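Local coordinates for exported gluconolactonase (Xanthomonas campestris pv. campestris, PDB 3DR2), which hydrolyses glucono-lactone to gluconate as a calcium-binding lactonase of the SMP-30 family, folded as a six-bladed beta-propeller and acting in secondary glucose metabolism, at residues Gly213-Thr218 against Gly239-Phe244; Ala185-Pro190 against Val204-Glu209; Ser235-Leu240 against Gly259-Asp264; Pro133-Val138 against Asn191-Ser196; Trp46-Ala51 against Thr278-Thr283. All coordinates share one frame; numbering follows the deposited sequence.

Contact 1 of 5, residues Gly213-Thr218 against Gly239-Phe244; sequences GSVEIT and GLPDGF. With CA (calcium ion), chain D.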
# COMPACT_ATOMS: atom_id res chain seq x y z
N GLY A 213 21.66 -9.55 -17.89
CA GLY A 213 21.37 -8.14 -18.02
C GLY A 213 20.23 -7.88 -18.99
O GLY A 213 19.64 -6.80 -19.02
N SER A 214 19.92 -8.89 -19.79
CA SER A 214 18.86 -8.80 -20.78
C SER A 214 17.48 -8.94 -20.14
O SER A 214 17.30 -9.75 -19.22
CB SER A 214 19.04 -9.91 -21.82
OG SER A 214 18.03 -9.87 -22.80
N VAL A 215 16.52 -8.14 -20.59
CA VAL A 215 15.15 -8.25 -20.10
C VAL A 215 14.52 -9.16 -21.14
O VAL A 215 14.38 -8.78 -22.30
CB VAL A 215 14.42 -6.89 -20.10
CG1 VAL A 215 12.95 -7.11 -19.80
CG2 VAL A 215 15.03 -5.96 -19.06
N GLU A 216 14.13 -10.36 -20.73
CA GLU A 216 13.58 -11.31 -21.67
C GLU A 216 12.88 -12.48 -20.99
O GLU A 216 12.86 -12.59 -19.77
CB GLU A 216 14.73 -11.90 -22.50
CG GLU A 216 15.69 -12.72 -21.63
CD GLU A 216 16.78 -13.45 -22.40
OE1 GLU A 216 16.94 -14.67 -22.20
OE2 GLU A 216 17.48 -12.80 -23.21
N ILE A 217 12.31 -13.33 -21.83
CA ILE A 217 11.69 -14.56 -21.37
C ILE A 217 12.70 -15.58 -21.87
O ILE A 217 13.02 -15.62 -23.06
CB ILE A 217 10.33 -14.83 -22.02
CG1 ILE A 217 9.32 -13.76 -21.60
CG2 ILE A 217 9.82 -16.21 -21.59
CD1 ILE A 217 7.94 -13.95 -22.19
N THR A 218 13.21 -16.39 -20.95
CA THR A 218 14.21 -17.40 -21.27
C THR A 218 13.59 -18.78 -21.22
O THR A 218 12.67 -19.03 -20.45
CB THR A 218 15.37 -17.33 -20.26
OG1 THR A 218 15.79 -15.96 -20.11
CG2 THR A 218 16.54 -18.17 -20.72
N GLY A 239 8.04 -2.57 -21.94
CA GLY A 239 8.03 -2.90 -20.53
C GLY A 239 8.70 -4.20 -20.17
O GLY A 239 9.56 -4.70 -20.90
N LEU A 240 8.29 -4.77 -19.05
CA LEU A 240 8.87 -6.00 -18.55
C LEU A 240 7.97 -7.22 -18.64
O LEU A 240 6.78 -7.14 -18.33
CB LEU A 240 9.25 -5.82 -17.08
CG LEU A 240 10.06 -4.59 -16.70
CD1 LEU A 240 9.97 -4.36 -15.20
CD2 LEU A 240 11.50 -4.77 -17.13
N PRO A 241 8.52 -8.36 -19.08
CA PRO A 241 7.70 -9.57 -19.16
C PRO A 241 7.78 -10.10 -17.72
O PRO A 241 8.63 -10.93 -17.39
CB PRO A 241 8.46 -10.44 -20.16
CG PRO A 241 9.89 -10.04 -19.94
CD PRO A 241 9.80 -8.54 -19.79
N ASP A 242 6.91 -9.57 -16.87
CA ASP A 242 6.85 -9.90 -15.45
C ASP A 242 6.36 -11.32 -15.22
O ASP A 242 7.16 -12.25 -15.11
CB ASP A 242 5.92 -8.90 -14.76
CG ASP A 242 6.22 -8.73 -13.29
OD1 ASP A 242 6.43 -9.76 -12.60
OD2 ASP A 242 6.20 -7.58 -12.80
N GLY A 243 5.05 -11.48 -15.12
CA GLY A 243 4.48 -12.80 -14.93
C GLY A 243 3.81 -13.24 -16.22
O GLY A 243 3.45 -12.40 -17.05
N PHE A 244 3.64 -14.54 -16.40
CA PHE A 244 3.01 -15.06 -17.61
C PHE A 244 2.50 -16.48 -17.39
O PHE A 244 2.79 -17.10 -16.37
CB PHE A 244 4.02 -15.04 -18.76
CG PHE A 244 5.32 -15.73 -18.43
CD1 PHE A 244 5.44 -17.11 -18.56
CD2 PHE A 244 6.42 -14.99 -17.99
CE1 PHE A 244 6.65 -17.75 -18.25
CE2 PHE A 244 7.62 -15.62 -17.68
CZ PHE A 244 7.74 -17.00 -17.81
CA CA D . 6.45 -11.13 -10.64
O HOH W 1 6.07 -13.02 -12.05
O HOH W 2 6.92 -9.07 -9.22
O HOH W 3 5.12 -12.41 -9.09
O HOH W 4 4.26 -10.98 -11.71

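Contact 2 of 5, residues Ala185-Pro190 against Val204-Glu209; sequences ADLDHP and VSQTPE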
# COMPACT_ATOMS: atom_id res chain seq x y z
N ALA A 185 18.99 -23.19 -11.36
CA ALA A 185 19.65 -22.29 -12.30
C ALA A 185 19.78 -20.91 -11.70
O ALA A 185 18.97 -20.52 -10.85
CB ALA A 185 18.85 -22.21 -13.59
N ASP A 186 20.80 -20.18 -12.11
CA ASP A 186 21.00 -18.83 -11.62
C ASP A 186 20.72 -17.89 -12.78
O ASP A 186 21.14 -18.15 -13.91
CB ASP A 186 22.43 -18.63 -11.11
CG ASP A 186 22.81 -19.62 -10.02
OD1 ASP A 186 21.93 -20.04 -9.24
OD2 ASP A 186 24.01 -19.97 -9.95
N LEU A 187 20.00 -16.81 -12.51
CA LEU A 187 19.65 -15.85 -13.54
C LEU A 187 19.82 -14.43 -13.00
O LEU A 187 20.30 -14.23 -11.89
CB LEU A 187 18.20 -16.06 -14.00
CG LEU A 187 17.79 -17.48 -14.44
CD1 LEU A 187 17.47 -18.33 -13.21
CD2 LEU A 187 16.56 -17.40 -15.33
N ASP A 188 19.43 -13.44 -13.81
CA ASP A 188 19.53 -12.05 -13.40
C ASP A 188 18.11 -11.57 -13.14
O ASP A 188 17.37 -11.28 -14.07
CB ASP A 188 20.15 -11.21 -14.53
CG ASP A 188 20.58 -9.83 -14.06
OD1 ASP A 188 20.14 -9.38 -12.98
OD2 ASP A 188 21.37 -9.19 -14.79
N HIS A 189 17.73 -11.50 -11.86
CA HIS A 189 16.39 -11.07 -11.48
C HIS A 189 15.31 -11.94 -12.12
O HIS A 189 14.42 -11.44 -12.82
CB HIS A 189 16.18 -9.61 -11.86
CG HIS A 189 16.99 -8.65 -11.05
ND1 HIS A 189 16.49 -8.02 -9.93
CD2 HIS A 189 18.28 -8.26 -11.16
CE1 HIS A 189 17.44 -7.27 -9.39
NE2 HIS A 189 18.53 -7.40 -10.12
N PRO A 190 15.37 -13.27 -11.89
CA PRO A 190 14.38 -14.18 -12.45
C PRO A 190 13.05 -13.70 -11.91
O PRO A 190 12.96 -13.30 -10.75
CB PRO A 190 14.80 -15.54 -11.89
CG PRO A 190 15.44 -15.18 -10.58
CD PRO A 190 16.28 -13.98 -10.97
N VAL A 204 11.25 -18.88 -18.07
CA VAL A 204 11.52 -18.03 -16.92
C VAL A 204 11.91 -16.65 -17.43
O VAL A 204 12.80 -16.54 -18.27
CB VAL A 204 12.71 -18.56 -16.09
CG1 VAL A 204 12.92 -17.69 -14.86
CG2 VAL A 204 12.47 -20.01 -15.69
N SER A 205 11.26 -15.61 -16.95
CA SER A 205 11.63 -14.28 -17.41
C SER A 205 12.69 -13.69 -16.49
O SER A 205 12.81 -14.08 -15.33
CB SER A 205 10.41 -13.34 -17.47
OG SER A 205 9.90 -13.05 -16.18
N GLN A 206 13.49 -12.78 -17.04
CA GLN A 206 14.54 -12.11 -16.29
C GLN A 206 14.26 -10.63 -16.49
O GLN A 206 14.21 -10.16 -17.62
CB GLN A 206 15.92 -12.47 -16.85
CG GLN A 206 16.26 -13.96 -16.82
CD GLN A 206 17.69 -14.24 -17.27
OE1 GLN A 206 18.65 -13.78 -16.66
NE2 GLN A 206 17.82 -15.00 -18.35
N THR A 207 14.05 -9.90 -15.40
CA THR A 207 13.73 -8.48 -15.51
C THR A 207 14.59 -7.56 -14.67
O THR A 207 14.11 -6.91 -13.75
CB THR A 207 12.25 -8.25 -15.13
OG1 THR A 207 12.07 -8.54 -13.74
CG2 THR A 207 11.35 -9.16 -15.94
N PRO A 208 15.89 -7.49 -15.00
CA PRO A 208 16.81 -6.62 -14.26
C PRO A 208 16.58 -5.14 -14.53
O PRO A 208 15.78 -4.77 -15.40
CB PRO A 208 18.18 -7.08 -14.75
CG PRO A 208 17.90 -7.43 -16.18
CD PRO A 208 16.59 -8.21 -16.07
N GLU A 209 17.30 -4.31 -13.78
CA GLU A 209 17.26 -2.85 -13.87
C GLU A 209 16.93 -2.35 -15.27
O GLU A 209 17.23 -1.20 -15.62
CB GLU A 209 18.62 -2.29 -13.44
CG GLU A 209 19.78 -2.78 -14.30
CD GLU A 209 21.13 -2.23 -13.86
OE1 GLU A 209 22.12 -2.41 -14.60
OE2 GLU A 209 21.19 -1.61 -12.77

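Contact 3 of 5, residues Ser235-Leu240 against Gly259-Asp264; sequences SVPDGL and GVCVFD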
# COMPACT_ATOMS: atom_id res chain seq x y z
N SER A 235 11.10 -11.49 -26.40
CA SER A 235 11.20 -10.19 -25.76
C SER A 235 9.84 -9.55 -26.01
O SER A 235 9.29 -9.71 -27.10
CB SER A 235 12.28 -9.33 -26.43
OG SER A 235 13.57 -9.89 -26.27
N VAL A 236 9.29 -8.87 -25.02
CA VAL A 236 8.01 -8.21 -25.24
C VAL A 236 8.32 -6.83 -25.80
O VAL A 236 9.33 -6.22 -25.45
CB VAL A 236 7.18 -8.07 -23.94
CG1 VAL A 236 6.72 -9.45 -23.48
CG2 VAL A 236 7.99 -7.38 -22.85
N PRO A 237 7.46 -6.32 -26.69
CA PRO A 237 7.68 -5.00 -27.29
C PRO A 237 7.93 -3.88 -26.29
O PRO A 237 8.83 -3.06 -26.49
CB PRO A 237 6.41 -4.78 -28.10
CG PRO A 237 6.05 -6.17 -28.53
CD PRO A 237 6.25 -6.95 -27.24
N ASP A 238 7.16 -3.84 -25.21
CA ASP A 238 7.31 -2.78 -24.23
C ASP A 238 7.24 -3.23 -22.78
O ASP A 238 6.49 -4.13 -22.42
CB ASP A 238 6.23 -1.72 -24.46
CG ASP A 238 6.37 -1.04 -25.80
OD1 ASP A 238 7.32 -0.24 -25.96
OD2 ASP A 238 5.55 -1.32 -26.70
N GLY A 239 8.04 -2.57 -21.94
CA GLY A 239 8.03 -2.90 -20.53
C GLY A 239 8.70 -4.20 -20.17
O GLY A 239 9.56 -4.70 -20.90
N LEU A 240 8.29 -4.77 -19.05
CA LEU A 240 8.87 -6.00 -18.55
C LEU A 240 7.97 -7.22 -18.64
O LEU A 240 6.78 -7.14 -18.33
CB LEU A 240 9.25 -5.82 -17.08
CG LEU A 240 10.06 -4.59 -16.70
CD1 LEU A 240 9.97 -4.36 -15.20
CD2 LEU A 240 11.50 -4.77 -17.13
N GLY A 259 0.18 -4.33 -21.90
CA GLY A 259 -0.88 -5.33 -21.90
C GLY A 259 -0.30 -6.72 -21.98
O GLY A 259 0.85 -6.93 -21.60
N VAL A 260 -1.08 -7.68 -22.49
CA VAL A 260 -0.60 -9.05 -22.60
C VAL A 260 -0.21 -9.42 -24.03
O VAL A 260 -0.94 -9.14 -24.98
CB VAL A 260 -1.67 -10.06 -22.09
CG1 VAL A 260 -1.28 -11.48 -22.49
CG2 VAL A 260 -1.79 -9.95 -20.58
N CYS A 261 0.97 -10.03 -24.17
CA CYS A 261 1.48 -10.46 -25.47
C CYS A 261 1.31 -11.97 -25.55
O CYS A 261 1.52 -12.67 -24.56
CB CYS A 261 2.97 -10.12 -25.61
SG CYS A 261 3.38 -8.36 -25.55
N VAL A 262 0.92 -12.46 -26.72
CA VAL A 262 0.73 -13.89 -26.91
C VAL A 262 1.73 -14.41 -27.94
O VAL A 262 1.82 -13.88 -29.05
CB VAL A 262 -0.70 -14.20 -27.39
CG1 VAL A 262 -0.95 -15.69 -27.37
CG2 VAL A 262 -1.71 -13.48 -26.49
N PHE A 263 2.50 -15.42 -27.55
CA PHE A 263 3.49 -16.04 -28.42
C PHE A 263 3.16 -17.51 -28.61
O PHE A 263 2.58 -18.13 -27.72
CB PHE A 263 4.89 -15.98 -27.79
CG PHE A 263 5.34 -14.61 -27.40
CD1 PHE A 263 4.99 -14.08 -26.16
CD2 PHE A 263 6.13 -13.85 -28.25
CE1 PHE A 263 5.44 -12.81 -25.78
CE2 PHE A 263 6.58 -12.59 -27.88
CZ PHE A 263 6.24 -12.07 -26.64
N ASP A 264 3.52 -18.07 -29.76
CA ASP A 264 3.28 -19.49 -29.99
C ASP A 264 4.51 -20.19 -29.42
O ASP A 264 5.44 -19.52 -28.96
CB ASP A 264 3.08 -19.80 -31.49
CG ASP A 264 4.32 -19.57 -32.34
OD1 ASP A 264 4.18 -19.54 -33.58
OD2 ASP A 264 5.44 -19.44 -31.79

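Contact 4 of 5, residues Pro133-Val138 against Asn191-Ser196; sequences PNDLIV and NGLAFS. With CA (calcium ion), chain D.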
# COMPACT_ATOMS: atom_id res chain seq x y z
N PRO A 133 11.27 -14.64 -2.63
CA PRO A 133 10.50 -15.40 -3.62
C PRO A 133 9.49 -14.49 -4.28
O PRO A 133 8.71 -13.81 -3.60
CB PRO A 133 9.86 -16.50 -2.78
CG PRO A 133 10.94 -16.77 -1.77
CD PRO A 133 11.37 -15.38 -1.37
N ASN A 134 9.50 -14.50 -5.61
CA ASN A 134 8.65 -13.62 -6.40
C ASN A 134 7.42 -14.30 -7.01
O ASN A 134 6.28 -13.86 -6.78
CB ASN A 134 9.51 -12.98 -7.48
CG ASN A 134 8.82 -11.84 -8.19
OD1 ASN A 134 7.86 -12.04 -8.92
ND2 ASN A 134 9.32 -10.62 -7.97
N ASP A 135 7.63 -15.35 -7.79
CA ASP A 135 6.51 -16.06 -8.42
C ASP A 135 6.75 -17.56 -8.29
O ASP A 135 7.89 -18.00 -8.11
CB ASP A 135 6.39 -15.63 -9.89
CG ASP A 135 4.97 -15.78 -10.44
OD1 ASP A 135 4.70 -15.23 -11.53
OD2 ASP A 135 4.14 -16.44 -9.78
N LEU A 136 5.68 -18.35 -8.37
CA LEU A 136 5.81 -19.80 -8.25
C LEU A 136 4.76 -20.55 -9.04
O LEU A 136 3.74 -19.99 -9.43
CB LEU A 136 5.72 -20.22 -6.77
CG LEU A 136 4.35 -20.29 -6.09
CD1 LEU A 136 4.54 -20.68 -4.63
CD2 LEU A 136 3.61 -18.96 -6.20
N ILE A 137 5.05 -21.83 -9.28
CA ILE A 137 4.14 -22.72 -10.00
C ILE A 137 4.27 -24.09 -9.37
O ILE A 137 5.22 -24.37 -8.63
CB ILE A 137 4.49 -22.82 -11.51
CG1 ILE A 137 5.90 -23.39 -11.69
CG2 ILE A 137 4.36 -21.46 -12.16
CD1 ILE A 137 6.32 -23.60 -13.14
N VAL A 138 3.30 -24.96 -9.64
CA VAL A 138 3.32 -26.31 -9.11
C VAL A 138 3.33 -27.27 -10.29
O VAL A 138 2.45 -27.22 -11.14
CB VAL A 138 2.08 -26.59 -8.25
CG1 VAL A 138 2.17 -27.99 -7.66
CG2 VAL A 138 1.97 -25.55 -7.15
N ASN A 191 12.01 -13.72 -12.73
CA ASN A 191 10.73 -13.20 -12.29
C ASN A 191 9.58 -14.19 -12.47
O ASN A 191 9.25 -14.94 -11.55
CB ASN A 191 10.44 -11.90 -13.04
CG ASN A 191 9.50 -11.00 -12.29
OD1 ASN A 191 8.59 -11.47 -11.63
ND2 ASN A 191 9.70 -9.69 -12.40
N GLY A 192 8.96 -14.18 -13.64
CA GLY A 192 7.87 -15.11 -13.88
C GLY A 192 8.38 -16.45 -14.36
O GLY A 192 9.54 -16.57 -14.74
N LEU A 193 7.52 -17.46 -14.33
CA LEU A 193 7.91 -18.78 -14.80
C LEU A 193 6.67 -19.59 -15.11
O LEU A 193 5.60 -19.31 -14.57
CB LEU A 193 8.77 -19.52 -13.77
CG LEU A 193 8.08 -20.13 -12.54
CD1 LEU A 193 9.05 -21.07 -11.82
CD2 LEU A 193 7.61 -19.02 -11.61
N ALA A 194 6.83 -20.58 -15.98
CA ALA A 194 5.74 -21.46 -16.39
C ALA A 194 6.27 -22.60 -17.24
O ALA A 194 7.25 -22.43 -17.98
CB ALA A 194 4.70 -20.66 -17.18
N PHE A 195 5.63 -23.76 -17.14
CA PHE A 195 6.01 -24.93 -17.92
C PHE A 195 5.20 -25.02 -19.20
O PHE A 195 4.10 -24.49 -19.28
CB PHE A 195 5.75 -26.23 -17.14
CG PHE A 195 6.90 -26.70 -16.32
CD1 PHE A 195 6.83 -26.70 -14.93
CD2 PHE A 195 8.06 -27.16 -16.94
CE1 PHE A 195 7.89 -27.17 -14.17
CE2 PHE A 195 9.13 -27.63 -16.18
CZ PHE A 195 9.04 -27.63 -14.80
N SER A 196 5.76 -25.70 -20.20
CA SER A 196 5.05 -25.92 -21.45
C SER A 196 4.08 -27.03 -21.08
O SER A 196 4.24 -27.67 -20.03
CB SER A 196 6.01 -26.42 -22.53
OG SER A 196 6.66 -27.60 -22.09
CA CA D . 6.45 -11.13 -10.64
O HOH W 2 6.92 -9.07 -9.22
O HOH W 3 5.12 -12.41 -9.09
O HOH W 5 4.74 -16.20 -14.13
O HOH W 1 6.07 -13.02 -12.05
O HOH W 4 4.26 -10.98 -11.71

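Contact 5 of 5, residues Trp46-Ala51 against Thr278-Thr283; sequences WSEGPA and TASNCT. With CA (calcium ion), chain D.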
# COMPACT_ATOMS: atom_id res chain seq x y z
N TRP A 46 -0.93 -2.66 -5.72
CA TRP A 46 -0.01 -3.37 -6.60
C TRP A 46 -0.44 -4.83 -6.73
O TRP A 46 0.03 -5.70 -6.00
CB TRP A 46 1.42 -3.28 -6.03
CG TRP A 46 2.50 -3.80 -6.95
CD1 TRP A 46 2.70 -5.09 -7.35
CD2 TRP A 46 3.57 -3.03 -7.54
NE1 TRP A 46 3.81 -5.18 -8.14
CE2 TRP A 46 4.37 -3.93 -8.28
CE3 TRP A 46 3.92 -1.68 -7.51
CZ2 TRP A 46 5.51 -3.52 -8.98
CZ3 TRP A 46 5.06 -1.26 -8.21
CH2 TRP A 46 5.83 -2.19 -8.94
N SER A 47 -1.36 -5.07 -7.66
CA SER A 47 -1.90 -6.40 -7.90
C SER A 47 -0.87 -7.32 -8.54
O SER A 47 -0.17 -6.93 -9.48
CB SER A 47 -3.13 -6.31 -8.80
OG SER A 47 -4.16 -5.58 -8.16
N GLU A 48 -0.83 -8.55 -8.05
CA GLU A 48 0.13 -9.54 -8.53
C GLU A 48 -0.32 -10.98 -8.25
O GLU A 48 -1.32 -11.20 -7.57
CB GLU A 48 1.48 -9.31 -7.84
CG GLU A 48 2.59 -8.79 -8.75
CD GLU A 48 3.29 -9.89 -9.49
OE1 GLU A 48 2.64 -10.89 -9.85
OE2 GLU A 48 4.51 -9.76 -9.72
N GLY A 49 0.43 -11.93 -8.80
CA GLY A 49 0.19 -13.34 -8.59
C GLY A 49 -1.19 -13.97 -8.66
O GLY A 49 -1.62 -14.63 -7.71
N PRO A 50 -1.90 -13.81 -9.78
CA PRO A 50 -3.24 -14.39 -9.92
C PRO A 50 -3.18 -15.91 -10.08
O PRO A 50 -2.35 -16.43 -10.83
CB PRO A 50 -3.78 -13.71 -11.16
CG PRO A 50 -2.53 -13.57 -12.02
CD PRO A 50 -1.50 -13.10 -11.00
N ALA A 51 -4.07 -16.62 -9.39
CA ALA A 51 -4.11 -18.07 -9.46
C ALA A 51 -5.56 -18.53 -9.33
O ALA A 51 -6.27 -18.12 -8.40
CB ALA A 51 -3.27 -18.67 -8.35
N THR A 278 0.02 -0.73 -16.79
CA THR A 278 1.01 -1.79 -16.89
C THR A 278 0.41 -3.08 -16.33
O THR A 278 -0.34 -3.04 -15.36
CB THR A 278 2.28 -1.44 -16.08
OG1 THR A 278 2.90 -0.28 -16.65
CG2 THR A 278 3.27 -2.61 -16.10
N ALA A 279 0.71 -4.20 -16.96
CA ALA A 279 0.21 -5.49 -16.49
C ALA A 279 1.36 -6.21 -15.80
O ALA A 279 2.48 -6.25 -16.32
CB ALA A 279 -0.31 -6.32 -17.66
N SER A 280 1.08 -6.80 -14.64
CA SER A 280 2.11 -7.50 -13.87
C SER A 280 2.10 -9.02 -13.98
O SER A 280 3.13 -9.66 -13.78
CB SER A 280 1.98 -7.13 -12.39
OG SER A 280 0.78 -7.67 -11.85
N ASN A 281 0.95 -9.60 -14.31
CA ASN A 281 0.86 -11.05 -14.37
C ASN A 281 -0.47 -11.44 -15.01
O ASN A 281 -1.33 -10.60 -15.25
CB ASN A 281 0.92 -11.61 -12.94
CG ASN A 281 1.61 -12.96 -12.87
OD1 ASN A 281 1.37 -13.84 -13.68
ND2 ASN A 281 2.48 -13.13 -11.87
N CYS A 282 -0.63 -12.73 -15.29
CA CYS A 282 -1.88 -13.22 -15.86
C CYS A 282 -1.98 -14.72 -15.69
O CYS A 282 -0.98 -15.40 -15.46
CB CYS A 282 -2.02 -12.82 -17.34
SG CYS A 282 -0.77 -13.48 -18.49
N THR A 283 -3.21 -15.24 -15.79
CA THR A 283 -3.44 -16.67 -15.64
C THR A 283 -4.83 -16.97 -16.19
O THR A 283 -5.64 -16.06 -16.40
CB THR A 283 -3.37 -17.09 -14.14
OG1 THR A 283 -3.16 -18.51 -14.04
CG2 THR A 283 -4.67 -16.73 -13.41
CA CA D . 6.45 -11.13 -10.64
O HOH W 6 0.47 -16.23 -11.52
O HOH W 1 6.07 -13.02 -12.05
O HOH W 2 6.92 -9.07 -9.22
O HOH W 3 5.12 -12.41 -9.09
O HOH W 4 4.26 -10.98 -11.71

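Contact 1 of 5, residues Gly213-Thr218 against Gly239-Phe244
Apolar contacts join the two segments, with Pro241 in the middle. Val215 has CG1 anti to its backbone N (chi1 171°), which presses this methyl on the proline ring: Val215 CG1 to Pro241 CD is 3.5 Å, tighter than usual for two carbons. The same CG1 meets Leu240 CD2 at 3.8 Å, the two side chains crossing at about a right angle. Ile217 slides past the CB end of the proline in the opposite direction, its CG1 3.7 Å from Pro241 CB, while its CG2 comes within 4.4 Å of Phe244 CZ. In propeller terms, the third strand of one blade, which begins at Glu216, touches the loop leading from that blade's outermost strand 226-234 to the innermost strand 244-246 of the next. Pro241 is the centre of an inverse gamma turn, and directly after it Asp242 OD1 binds the calcium ion at 2.4 Å. Within 213-218, the side chain of the buried Glu216 leaves the backbone away from the loop, and its carboxylate takes two hydroxyl donors: Ser214 OG gives to OE2 at 3.0 Å, and Thr218 OG1, also bonded to Gln206 NE2, gives to the anti lone pair of OE1 at 2.7 Å.

Contact 2 of 5, residues Ala185-Pro190 against Val204-Glu209
The imidazole of His189 meets Pro208 obliquely, with His189 CG 3.8 Å from Pro208 CA; the carboxylate oxygen Asp188 OD1 lies at the edge of the same ring, in its plane, and the ring of His169 packs edge-to-face with it. The carboxylate of Asp188 in turn rests on the proline, OD1 being 3.5 Å from Pro208 CB, while its OD2 is hydrogen-bonded to Gly213 N. The third flat group, the amide of Gln206, lies against Leu187, whose CB is 3.5 Å from Gln206 OE1. Gln206 reaches there on an extended chain (chi2 -175°) that runs at about a right angle to the leucine. Its OE1 then accepts Asp188 N at 3.0 Å in a nearly straight bond (166° at the hydrogen), the donor lying off the carbonyl plane, and its NE2 is held by Thr218 OG1. With both ends of the amide bonded, its rotation is fixed. Nearer the backbone, Thr207 N gives to His189 O at 3.0 Å. Pro190 and Gln206 form an antiparallel non-hydrogen-bonded pair, with a CA-H...O contact of 3.3 Å from Pro190 CA to Ser205 O. Beside this pair, Leu187 CD2 packs on Val204 CG1 at 3.7 Å, and Pro190 CB lies beside the same methyl. The contact thus spans a step between propeller blades: 185-190 leaves the outermost strand of one blade, and Pro190 opens the innermost strand of the next, pairing at once with its neighbour 201-206, an arrangement characteristic of the beta-propeller.

Contact 3 of 5, residues Ser235-Leu240 against Gly259-Asp264
The hydroxyl OG of Ser235 is hydrogen-bonded to His232 NE2 on its own side, while the carbonyl O of Ser235 turns to the other segment and comes to the edge of the Phe263 ring, near its plane, 3.9 Å from Phe263 CZ. Val236 meets the same edge. Its CG1 lies 4.1 Å from Phe263 CZ, and the valine and phenylalanine side chains cross at about a right angle. CG1 is also 4.1 Å from Cys261 SG, so one methyl touches both the sulfur and the ring edge. It is placed there by a first torsion of -68°, with CG1 anti to the carbonyl carbon. The closest approach is that of Pro237 CD to Cys261 SG, at 3.6 Å. Cys261 and Phe263 are alternate residues of strand 259-263, and their side chains therefore emerge on the same face of the sheet; Val260 and Val262 project from the other face, where both pack on Trp253. The strand is the third from the centre in its propeller blade, and 235-240 belongs to the loop that enters this blade from the outermost strand of the preceding one, so the entering loop lies across the blade's face. Only a small area is buried, 149 Å² summed over both sides. Ser254, on the strand next to 259-263 and nearer the propeller axis, also touches Val236, and Leu269, on the strand beyond, touches both Cys261 and Phe263.

Contact 4 of 5, residues Pro133-Val138 against Asn191-Ser196
Ile137 fits closely against the strand 191-195. Its CG1 lies 3.9 Å from Leu193 CD1, its CG2 is 3.5 Å from Leu193 O, and its CD1 ends 3.6 Å from Phe195 CD1, meeting that ring obliquely. With chi1 61°, CG1 stands between the backbone N and the carbonyl carbon, and the CD1 end extends over Ala194 to the phenylalanine. The other end of the contact is wet and built round calcium. Asn134 OD1 and Asn191 OD1 each bind the ion at 2.4 Å with their amide planes 76° apart; the two oxygens are 2.9 Å from each other because both face the metal. Four waters, with Glu48 and Asp242, complete its shell. Asp135 holds the second shell: its OD1 accepts a hydrogen bond from a calcium-bound water at 2.7 Å and is also hydrogen-bonded to Asn281 ND2, while OD2 takes Leu136 N. A further water, also bound to Asp135 OD1, accepts a hydrogen bond from Leu193 N. Strands 136-138 and 191-195 are the innermost of two successive propeller blades, and their short axes approach to 6.8 Å at 15° from parallel; strand 144-147 flanks the first, placing Trp145 on Ile137 and Leu193, and strand 201-206 flanks the second.

Contact 5 of 5, residues Trp46-Ala51 against Thr278-Thr283
A nearly eclipsed chi1 (-111°) and a chi2 that bends the chain (-85°) turn the carboxylate of Glu48 between calcium and the neighbouring strand. Glu48 OE2 thereby binds the calcium ion at 2.5 Å, and OE1 faces Asn281. The amide ND2 of Asn281 gives an almost straight hydrogen bond to Glu48 OE1 at 3.0 Å, meeting its syn lone pair with the acceptor close to the amide plane; carboxylate and amide planes are 60° apart. Gly49 N gives a second bond to the same oxygen, 2.7 Å long and on its anti side. Two donors thus grip OE1 and fix the rotation of the group that holds the metal. Asn281 is steadied in turn, since its OD1 accepts Cys282 N on an in-plane lone pair. One residue earlier, Ser280 OG gives to Ser47 O at 2.7 Å, and is bonded to Thr294 OG1 as well. Carbon contacts fill the far end. Pro50 CD abuts Asn281 CB at 3.4 Å, and Thr283 CG2 lies 3.9 Å from Pro50 CB. A water hydrogen-bonded to Pro50 O makes a weak second bond to Asn281 OD1. Ser280 and Asn281 both face Thr294 in a classic beta bulge at the start of their strand. The pair brings together the innermost strands of two adjacent blades, 47-53 and 281-284, at the central calcium site of an SMP-30-type six-bladed propeller.

Overall arrangement
From the N terminus, contact 5 opens at 46-51 and closes only at 278-283, enclosing the other four and bringing inner strands far apart in sequence, those of the first and last blades, side by side, closing the propeller ring. Contact 4 opens at 133-138 and closes at 191-196, joining the inner strands of successive blades. Contact 2 crosses it, since 185-190 precedes 191-196 and pairs onward with 204-209. Contact 1 follows in series, from 213-218 to 239-244. Contact 3 starts at 235-240, before contact 1 ends, shares Gly239 and Leu240 with it, and closes at 259-264 in the next blade. Contacts 1, 4 and 5 meet at one calcium ion, whereas contacts 2 and 3 tie inter-blade connections farther out.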